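Local coordinates for protein dipeptide Epimerase (Enterococcus faecalis V583, PDB 3JVA) that belongs to the enolase superfamily, in the mandelate racemase/muconate lactonizing enzyme family, and binds a magnesium ion in its barrel domain, at residues 8-13 with 61-66; 123-128 with 310-315; 234-239 with 257-262. One frame throughout, in Å; residues are numbered along the deposited sequence.

Interaction 1 of 3, residues 8-13 with 61-66; sequences VRASKI and GTLETI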
loop_
_atom_site.group_PDB
_atom_site.type_symbol
_atom_site.label_atom_id
_atom_site.label_comp_id
_atom_site.label_asym_id
_atom_site.label_seq_id
_atom_site.Cartn_x
_atom_site.Cartn_y
_atom_site.Cartn_z
ATOM N N VAL B 8 -45.009 -15.930 20.360
ATOM C CA VAL B 8 -43.946 -16.836 19.937
ATOM C C VAL B 8 -44.161 -18.236 20.492
ATOM O O VAL B 8 -44.644 -18.405 21.613
ATOM C CB VAL B 8 -42.537 -16.338 20.366
ATOM C CG1 VAL B 8 -42.387 -16.396 21.874
ATOM C CG2 VAL B 8 -41.459 -17.190 19.686
ATOM N N ARG B 9 -43.813 -19.239 19.692
ATOM C CA ARG B 9 -43.956 -20.625 20.103
ATOM C C ARG B 9 -42.742 -21.413 19.635
ATOM O O ARG B 9 -41.995 -20.967 18.767
ATOM C CB ARG B 9 -45.226 -21.240 19.496
ATOM C CG ARG B 9 -45.167 -21.544 17.988
ATOM C CD ARG B 9 -46.476 -22.193 17.535
ATOM N NE ARG B 9 -46.535 -22.623 16.133
ATOM C CZ ARG B 9 -46.030 -23.764 15.663
ATOM N NH1 ARG B 9 -45.403 -24.608 16.472
ATOM N NH2 ARG B 9 -46.208 -24.094 14.387
ATOM N N ALA B 10 -42.529 -22.573 20.238
ATOM C CA ALA B 10 -41.431 -23.421 19.825
ATOM C C ALA B 10 -42.052 -24.298 18.751
ATOM O O ALA B 10 -43.271 -24.494 18.734
ATOM C CB ALA B 10 -40.937 -24.269 20.994
ATOM N N SER B 11 -41.227 -24.799 17.840
ATOM C CA SER B 11 -41.708 -25.666 16.775
ATOM C C SER B 11 -40.708 -26.795 16.693
ATOM O O SER B 11 -39.508 -26.547 16.649
ATOM C CB SER B 11 -41.748 -24.914 15.440
ATOM O OG SER B 11 -42.118 -25.763 14.359
ATOM N N LYS B 12 -41.202 -28.031 16.696
ATOM C CA LYS B 12 -40.330 -29.193 16.612
ATOM C C LYS B 12 -40.867 -30.119 15.527
ATOM O O LYS B 12 -41.965 -30.659 15.645
ATOM C CB LYS B 12 -40.286 -29.923 17.954
ATOM C CG LYS B 12 -39.825 -29.048 19.114
ATOM C CD LYS B 12 -39.702 -29.858 20.397
ATOM C CE LYS B 12 -39.243 -28.988 21.553
ATOM N NZ LYS B 12 -39.148 -29.765 22.818
ATOM N N ILE B 13 -40.085 -30.291 14.470
ATOM C CA ILE B 13 -40.490 -31.121 13.347
ATOM C C ILE B 13 -39.430 -32.183 13.103
ATOM O O ILE B 13 -38.264 -31.866 12.882
ATOM C CB ILE B 13 -40.658 -30.258 12.067
ATOM C CG1 ILE B 13 -41.743 -29.191 12.278
ATOM C CG2 ILE B 13 -41.023 -31.141 10.888
ATOM C CD1 ILE B 13 -43.167 -29.744 12.321
ATOM N N GLY B 61 -32.258 -19.252 23.799
ATOM C CA GLY B 61 -31.843 -17.861 23.718
ATOM C C GLY B 61 -32.669 -17.099 22.696
ATOM O O GLY B 61 -33.012 -15.931 22.889
ATOM N N THR B 62 -32.995 -17.764 21.596
ATOM C CA THR B 62 -33.784 -17.128 20.545
ATOM C C THR B 62 -35.195 -16.821 21.039
ATOM O O THR B 62 -35.737 -15.749 20.766
ATOM C CB THR B 62 -33.842 -18.023 19.299
ATOM O OG1 THR B 62 -32.512 -18.188 18.792
ATOM C CG2 THR B 62 -34.712 -17.387 18.212
ATOM N N LEU B 63 -35.792 -17.759 21.766
ATOM C CA LEU B 63 -37.132 -17.538 22.300
ATOM C C LEU B 63 -37.116 -16.362 23.273
ATOM O O LEU B 63 -37.979 -15.483 23.208
ATOM C CB LEU B 63 -37.647 -18.798 23.004
ATOM C CG LEU B 63 -37.991 -19.980 22.092
ATOM C CD1 LEU B 63 -38.269 -21.217 22.932
ATOM C CD2 LEU B 63 -39.208 -19.628 21.225
ATOM N N GLU B 64 -36.132 -16.336 24.170
ATOM C CA GLU B 64 -36.037 -15.248 25.138
ATOM C C GLU B 64 -35.879 -13.891 24.456
ATOM O O GLU B 64 -36.557 -12.918 24.810
ATOM C CB GLU B 64 -34.868 -15.483 26.108
ATOM C CG GLU B 64 -34.561 -14.278 27.004
ATOM C CD GLU B 64 -33.594 -14.580 28.145
ATOM O OE1 GLU B 64 -32.691 -15.424 27.981
ATOM O OE2 GLU B 64 -33.727 -13.950 29.214
ATOM N N THR B 65 -34.991 -13.822 23.472
ATOM C CA THR B 65 -34.759 -12.569 22.766
ATOM C C THR B 65 -35.991 -12.120 21.992
ATOM O O THR B 65 -36.340 -10.942 22.009
ATOM C CB THR B 65 -33.558 -12.690 21.805
ATOM O OG1 THR B 65 -32.394 -13.063 22.552
ATOM C CG2 THR B 65 -33.294 -11.360 21.098
ATOM N N ILE B 66 -36.664 -13.051 21.322
ATOM C CA ILE B 66 -37.856 -12.682 20.566
ATOM C C ILE B 66 -38.900 -12.049 21.484
ATOM O O ILE B 66 -39.552 -11.076 21.111
ATOM C CB ILE B 66 -38.472 -13.900 19.847
ATOM C CG1 ILE B 66 -37.524 -14.367 18.734
ATOM C CG2 ILE B 66 -39.844 -13.532 19.266
ATOM C CD1 ILE B 66 -37.984 -15.610 18.014
#
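Val8 on the strand meets Leu63 and Ile66, one helical turn apart on the facing helix. Methyl CG2 of Val8 does most of the touching. Val8 CG2 lies 3.7 Å from Leu63 CD2 and 4.0 Å from Ile66 CG2, so it sits against both side chains at once. Val8 turns this methyl away from its own backbone N, while chi1 of 68° leaves CG1 between the N and the carbonyl carbon.

Leu63 does not aim its CB straight at the strand. Its CG stands beside the backbone N (chi1 -70°) and CD1 is anti to CA; the CD2 branch meets Val8. Leu63 CD2 also comes within 3.9 Å of Arg9 O. Leu63 CD1 approaches Ala10 CB only loosely, at 4.5 Å. Ile66 points its CB toward the strand and offers mainly its CG2 branch.

The contact is small, apolar and near the surface. Strand and helix run nearly antiparallel, with segment axes 9.2 Å apart at closest approach. The strand belongs to the antiparallel sheet of the N-terminal domain, where Arg9 pairs with Ile33 of strand 29-38. Ile66 continues inward onto Val34 of that strand and onto Ala98 and Ala101 of helix 96-114.

Interaction 2 of 3, residues 123-128 with 310-315; sequences GGYDNQ and AQKNIT
The carbonyl oxygen of Ala310 receives the backbone N-H of Tyr125, with 3.1 Å between Tyr125 N and Ala310 O. The N-H points well at the oxygen, at 157°, but the donor is tilted 31° from the carbonyl plane. A CA-H...O contact also reaches Ala310 O from Gly123 CA, at 3.5 Å. Gly123 brings no side chain to this close approach.

Beyond this bond, Tyr125 and Lys312 make the side-chain contact. CB of Lys312 stands over the centre of the tyrosine ring, 3.7 Å from the centroid and almost on the ring normal. This is a CH-pi contact. Lys312 has its CG anti to the backbone N (chi1 170°) and runs extended as far as CE. CG and CD therefore follow the ring toward its hydroxyl end. The chain bends only at chi4, and Lys312 NZ ends 3.3 Å from Tyr125 OH.

Both polar ends have a partner in the third subunit. There Glu86 forms a salt bridge with Lys312 NZ and a hydrogen bond with Tyr125 OH, so the Tyr125-Lys312 pair forms part of a subunit interface.

Ala310 ends helix 298-310, and a type I turn from Gln311 to Ile314 leads into strand 314-317. Ala310 also touches Tyr119 of helix 118-121. The loop 123-128 leaves that helix and enters strand 128-134. The contact thus joins the entry to the first barrel strand to the link between the last barrel helix and strand 314-317.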
loop_
_atom_site.group_PDB
_atom_site.type_symbol
_atom_site.label_atom_id
_atom_site.label_comp_id
_atom_site.label_asym_id
_atom_site.label_seq_id
_atom_site.Cartn_x
_atom_site.Cartn_y
_atom_site.Cartn_z
ATOM N N GLY B 123 -38.381 -6.487 -5.089
ATOM C CA GLY B 123 -37.634 -6.369 -6.334
ATOM C C GLY B 123 -38.415 -6.821 -7.556
ATOM O O GLY B 123 -38.186 -6.327 -8.662
ATOM N N GLY B 124 -39.317 -7.775 -7.350
ATOM C CA GLY B 124 -40.170 -8.290 -8.417
ATOM C C GLY B 124 -39.539 -8.889 -9.664
ATOM O O GLY B 124 -40.220 -9.053 -10.676
ATOM N N TYR B 125 -38.261 -9.243 -9.610
ATOM C CA TYR B 125 -37.591 -9.797 -10.790
ATOM C C TYR B 125 -38.240 -11.070 -11.332
ATOM O O TYR B 125 -38.358 -11.245 -12.550
ATOM C CB TYR B 125 -36.119 -10.066 -10.485
ATOM C CG TYR B 125 -35.258 -10.205 -11.722
ATOM C CD1 TYR B 125 -35.083 -9.132 -12.595
ATOM C CD2 TYR B 125 -34.596 -11.399 -12.007
ATOM C CE1 TYR B 125 -34.268 -9.244 -13.726
ATOM C CE2 TYR B 125 -33.777 -11.519 -13.134
ATOM C CZ TYR B 125 -33.620 -10.438 -13.986
ATOM O OH TYR B 125 -32.817 -10.550 -15.101
ATOM N N ASP B 126 -38.668 -11.955 -10.438
ATOM C CA ASP B 126 -39.304 -13.204 -10.854
ATOM C C ASP B 126 -40.296 -13.645 -9.777
ATOM O O ASP B 126 -40.284 -13.118 -8.664
ATOM C CB ASP B 126 -38.237 -14.286 -11.046
ATOM C CG ASP B 126 -38.630 -15.327 -12.075
ATOM O OD1 ASP B 126 -39.840 -15.507 -12.328
ATOM O OD2 ASP B 126 -37.718 -15.981 -12.623
ATOM N N ASN B 127 -41.157 -14.607 -10.106
ATOM C CA ASN B 127 -42.137 -15.106 -9.146
ATOM C C ASN B 127 -41.878 -16.571 -8.809
ATOM O O ASN B 127 -42.744 -17.261 -8.277
ATOM C CB ASN B 127 -43.555 -14.949 -9.700
ATOM C CG ASN B 127 -43.800 -15.802 -10.927
ATOM O OD1 ASN B 127 -42.888 -16.436 -11.450
ATOM N ND2 ASN B 127 -45.041 -15.815 -11.398
ATOM N N GLN B 128 -40.679 -17.040 -9.124
ATOM C CA GLN B 128 -40.310 -18.422 -8.848
ATOM C C GLN B 128 -38.794 -18.516 -8.754
ATOM O O GLN B 128 -38.082 -17.601 -9.174
ATOM C CB GLN B 128 -40.815 -19.333 -9.971
ATOM C CG GLN B 128 -40.133 -19.085 -11.311
ATOM C CD GLN B 128 -40.756 -19.879 -12.448
ATOM O OE1 GLN B 128 -40.161 -20.022 -13.512
ATOM N NE2 GLN B 128 -41.964 -20.385 -12.231
ATOM N N ALA B 310 -37.172 -12.386 -6.058
ATOM C CA ALA B 310 -37.273 -10.945 -6.280
ATOM C C ALA B 310 -36.003 -10.224 -6.713
ATOM O O ALA B 310 -36.076 -9.240 -7.448
ATOM C CB ALA B 310 -37.827 -10.273 -5.027
ATOM N N GLN B 311 -34.847 -10.705 -6.261
ATOM C CA GLN B 311 -33.567 -10.060 -6.566
ATOM C C GLN B 311 -32.749 -10.728 -7.668
ATOM O O GLN B 311 -32.378 -11.889 -7.558
ATOM C CB GLN B 311 -32.730 -9.981 -5.289
ATOM C CG GLN B 311 -33.314 -9.062 -4.212
ATOM C CD GLN B 311 -33.105 -7.597 -4.530
ATOM O OE1 GLN B 311 -34.043 -6.877 -4.884
ATOM N NE2 GLN B 311 -31.863 -7.145 -4.414
ATOM N N LYS B 312 -32.457 -9.976 -8.725
ATOM C CA LYS B 312 -31.681 -10.494 -9.849
ATOM C C LYS B 312 -30.314 -11.052 -9.455
ATOM O O LYS B 312 -29.894 -12.099 -9.958
ATOM C CB LYS B 312 -31.490 -9.392 -10.891
ATOM C CG LYS B 312 -30.508 -9.737 -12.000
ATOM C CD LYS B 312 -30.344 -8.565 -12.961
ATOM C CE LYS B 312 -29.259 -8.841 -13.989
ATOM N NZ LYS B 312 -29.558 -10.064 -14.776
ATOM N N ASN B 313 -29.615 -10.359 -8.558
ATOM C CA ASN B 313 -28.283 -10.800 -8.163
ATOM C C ASN B 313 -28.213 -12.048 -7.281
ATOM O O ASN B 313 -27.123 -12.582 -7.057
ATOM C CB ASN B 313 -27.514 -9.651 -7.504
ATOM C CG ASN B 313 -26.024 -9.903 -7.476
ATOM O OD1 ASN B 313 -25.392 -10.070 -8.523
ATOM N ND2 ASN B 313 -25.453 -9.939 -6.281
ATOM N N ILE B 314 -29.347 -12.508 -6.760
ATOM C CA ILE B 314 -29.341 -13.742 -5.972
ATOM C C ILE B 314 -29.633 -14.758 -7.063
ATOM O O ILE B 314 -30.784 -15.053 -7.375
ATOM C CB ILE B 314 -30.437 -13.756 -4.879
ATOM C CG1 ILE B 314 -30.186 -12.615 -3.880
ATOM C CG2 ILE B 314 -30.405 -15.087 -4.123
ATOM C CD1 ILE B 314 -31.193 -12.566 -2.729
ATOM N N THR B 315 -28.559 -15.276 -7.647
ATOM C CA THR B 315 -28.636 -16.189 -8.776
ATOM C C THR B 315 -28.669 -17.677 -8.482
ATOM O O THR B 315 -28.907 -18.477 -9.387
ATOM C CB THR B 315 -27.468 -15.928 -9.714
ATOM O OG1 THR B 315 -26.247 -16.196 -9.018
ATOM C CG2 THR B 315 -27.476 -14.481 -10.167
#

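Interaction 3 of 3, residues 234-239 with 257-262; sequences NTTIMA and TVDVIN
Ile237 O takes two backbone N-H groups. Asp259 N lies 2.9 Å from Ile237 O, and Val260 N lies 3.2 Å from Ile237 O. Further along, Ala239 N bonds to Val260 O and Asn262 N to Ala239 O. These bonds make a parallel ladder pairing Met238 with Val260 and Ala239 with Ile261.

The buried part is tight on both faces. On one face, Met238 CB packs on Val260 CB. Met238 CG is anti to the backbone N (chi1 172°), and the extended chain carries Met238 SD along the neighbouring strand to 3.6 Å from Asn262 CB. On the other face, Ala239 CB fits against both methyls of Val258, with Val258 CG1 at 3.8 Å.

The start of the contact is partly exposed and more polar. Asp259 OD2 uses its anti lone pair to accept the N-H of Ile237, 2.8 Å from Ile237 N and nearly linear at 170°. Lys197 of the fourth subunit forms a salt bridge with the same oxygen, which would probably stabilise the charged carboxylate. Beside it, Thr236 CG2 touches Val260 CG2 at 3.7 Å. Thr235 contributes little beyond its carbonyl, which also bonds to that lysine of the fourth subunit.

Helix 246-255 connects the two strands, giving the beta-alpha-beta unit of a TIM-type barrel. Asp240, a magnesium ligand, directly follows Ala239, and the Asn262 side chain lies about 4 Å from the ion. The C-terminal ends of the two strands thus face the metal site formed by Asp189, Glu215 and Asp240.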
loop_
_atom_site.group_PDB
_atom_site.type_symbol
_atom_site.label_atom_id
_atom_site.label_comp_id
_atom_site.label_asym_id
_atom_site.label_seq_id
_atom_site.Cartn_x
_atom_site.Cartn_y
_atom_site.Cartn_z
ATOM N N ASN B 234 -9.258 -22.364 -10.239
ATOM C CA ASN B 234 -10.207 -21.923 -11.256
ATOM C C ASN B 234 -11.643 -22.083 -10.758
ATOM O O ASN B 234 -12.545 -21.367 -11.196
ATOM C CB ASN B 234 -10.036 -22.735 -12.545
ATOM C CG ASN B 234 -8.744 -22.417 -13.265
ATOM O OD1 ASN B 234 -8.360 -21.254 -13.388
ATOM N ND2 ASN B 234 -8.070 -23.450 -13.760
ATOM N N THR B 235 -11.849 -23.024 -9.843
ATOM C CA THR B 235 -13.183 -23.281 -9.314
ATOM C C THR B 235 -13.747 -22.082 -8.565
ATOM O O THR B 235 -13.036 -21.419 -7.807
ATOM C CB THR B 235 -13.180 -24.499 -8.365
ATOM O OG1 THR B 235 -12.790 -25.672 -9.093
ATOM C CG2 THR B 235 -14.563 -24.722 -7.778
ATOM N N THR B 236 -15.029 -21.807 -8.794
ATOM C CA THR B 236 -15.725 -20.706 -8.131
ATOM C C THR B 236 -15.723 -20.942 -6.621
ATOM O O THR B 236 -16.122 -22.007 -6.154
ATOM C CB THR B 236 -17.187 -20.617 -8.616
ATOM O OG1 THR B 236 -17.207 -20.266 -10.006
ATOM C CG2 THR B 236 -17.967 -19.581 -7.804
ATOM N N ILE B 237 -15.273 -19.944 -5.863
ATOM C CA ILE B 237 -15.225 -20.046 -4.407
ATOM C C ILE B 237 -16.290 -19.141 -3.799
ATOM O O ILE B 237 -16.396 -17.969 -4.160
ATOM C CB ILE B 237 -13.852 -19.617 -3.855
ATOM C CG1 ILE B 237 -12.759 -20.537 -4.410
ATOM C CG2 ILE B 237 -13.860 -19.681 -2.338
ATOM C CD1 ILE B 237 -12.953 -21.997 -4.044
ATOM N N MET B 238 -17.070 -19.695 -2.878
ATOM C CA MET B 238 -18.145 -18.952 -2.231
ATOM C C MET B 238 -17.959 -18.846 -0.728
ATOM O O MET B 238 -17.593 -19.814 -0.059
ATOM C CB MET B 238 -19.492 -19.626 -2.534
ATOM C CG MET B 238 -20.682 -19.075 -1.758
ATOM S SD MET B 238 -22.240 -19.845 -2.306
ATOM C CE MET B 238 -21.917 -21.527 -1.992
ATOM N N ALA B 239 -18.203 -17.655 -0.196
ATOM C CA ALA B 239 -18.095 -17.452 1.239
ATOM C C ALA B 239 -19.458 -17.739 1.866
ATOM O O ALA B 239 -20.487 -17.352 1.324
ATOM C CB ALA B 239 -17.682 -16.008 1.545
ATOM N N THR B 257 -12.127 -11.061 -1.616
ATOM C CA THR B 257 -11.896 -12.363 -1.003
ATOM C C THR B 257 -12.489 -13.582 -1.716
ATOM O O THR B 257 -11.861 -14.644 -1.739
ATOM C CB THR B 257 -12.413 -12.382 0.455
ATOM O OG1 THR B 257 -11.971 -11.203 1.144
ATOM C CG2 THR B 257 -11.888 -13.609 1.191
ATOM N N VAL B 258 -13.680 -13.436 -2.292
ATOM C CA VAL B 258 -14.350 -14.562 -2.955
ATOM C C VAL B 258 -15.051 -14.241 -4.270
ATOM O O VAL B 258 -15.149 -13.084 -4.678
ATOM C CB VAL B 258 -15.411 -15.200 -2.028
ATOM C CG1 VAL B 258 -14.749 -15.827 -0.810
ATOM C CG2 VAL B 258 -16.425 -14.136 -1.593
ATOM N N ASP B 259 -15.554 -15.289 -4.921
ATOM C CA ASP B 259 -16.267 -15.144 -6.184
ATOM C C ASP B 259 -17.767 -14.951 -5.980
ATOM O O ASP B 259 -18.421 -14.280 -6.773
ATOM C CB ASP B 259 -16.063 -16.381 -7.056
ATOM C CG ASP B 259 -14.617 -16.603 -7.419
ATOM O OD1 ASP B 259 -14.007 -15.673 -7.988
ATOM O OD2 ASP B 259 -14.099 -17.703 -7.136
ATOM N N VAL B 260 -18.296 -15.554 -4.917
ATOM C CA VAL B 260 -19.721 -15.502 -4.612
ATOM C C VAL B 260 -19.946 -15.474 -3.106
ATOM O O VAL B 260 -19.121 -15.963 -2.333
ATOM C CB VAL B 260 -20.433 -16.752 -5.193
ATOM C CG1 VAL B 260 -21.938 -16.697 -4.922
ATOM C CG2 VAL B 260 -20.163 -16.852 -6.677
ATOM N N ILE B 261 -21.065 -14.900 -2.683
ATOM C CA ILE B 261 -21.374 -14.836 -1.259
ATOM C C ILE B 261 -22.726 -15.474 -0.973
ATOM O O ILE B 261 -23.716 -15.178 -1.639
ATOM C CB ILE B 261 -21.348 -13.371 -0.755
ATOM C CG1 ILE B 261 -19.896 -12.878 -0.734
ATOM C CG2 ILE B 261 -21.984 -13.269 0.632
ATOM C CD1 ILE B 261 -19.732 -11.405 -0.371
ATOM N N ASN B 262 -22.750 -16.356 0.023
ATOM C CA ASN B 262 -23.968 -17.063 0.400
ATOM C C ASN B 262 -24.662 -16.378 1.566
ATOM O O ASN B 262 -24.104 -16.247 2.658
ATOM C CB ASN B 262 -23.629 -18.516 0.762
ATOM C CG ASN B 262 -24.858 -19.413 0.849
ATOM O OD1 ASN B 262 -25.900 -19.130 0.252
ATOM N ND2 ASN B 262 -24.728 -20.518 1.576
#

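Interaction 1 lies in the N-terminal domain, where helix 59-73 packs on the antiparallel sheet. Interactions 2 and 3 both reach the barrel sheet, and their nearest atoms are about 6 Å apart. Interaction 1 is remote from both, its centre about 30 Å from that of interaction 2 and about 33 Å from that of interaction 3, on the opposite side of the chain's centre from interaction 3. Along the chain, interaction 1 is complete before the barrel begins. Interaction 2 then joins regions near the two ends of the barrel's run of parallel strands, while interaction 3 pairs two successive strands between them. One contact packs the N-terminal domain and two hold the barrel, matching the superfamily's two-domain plan.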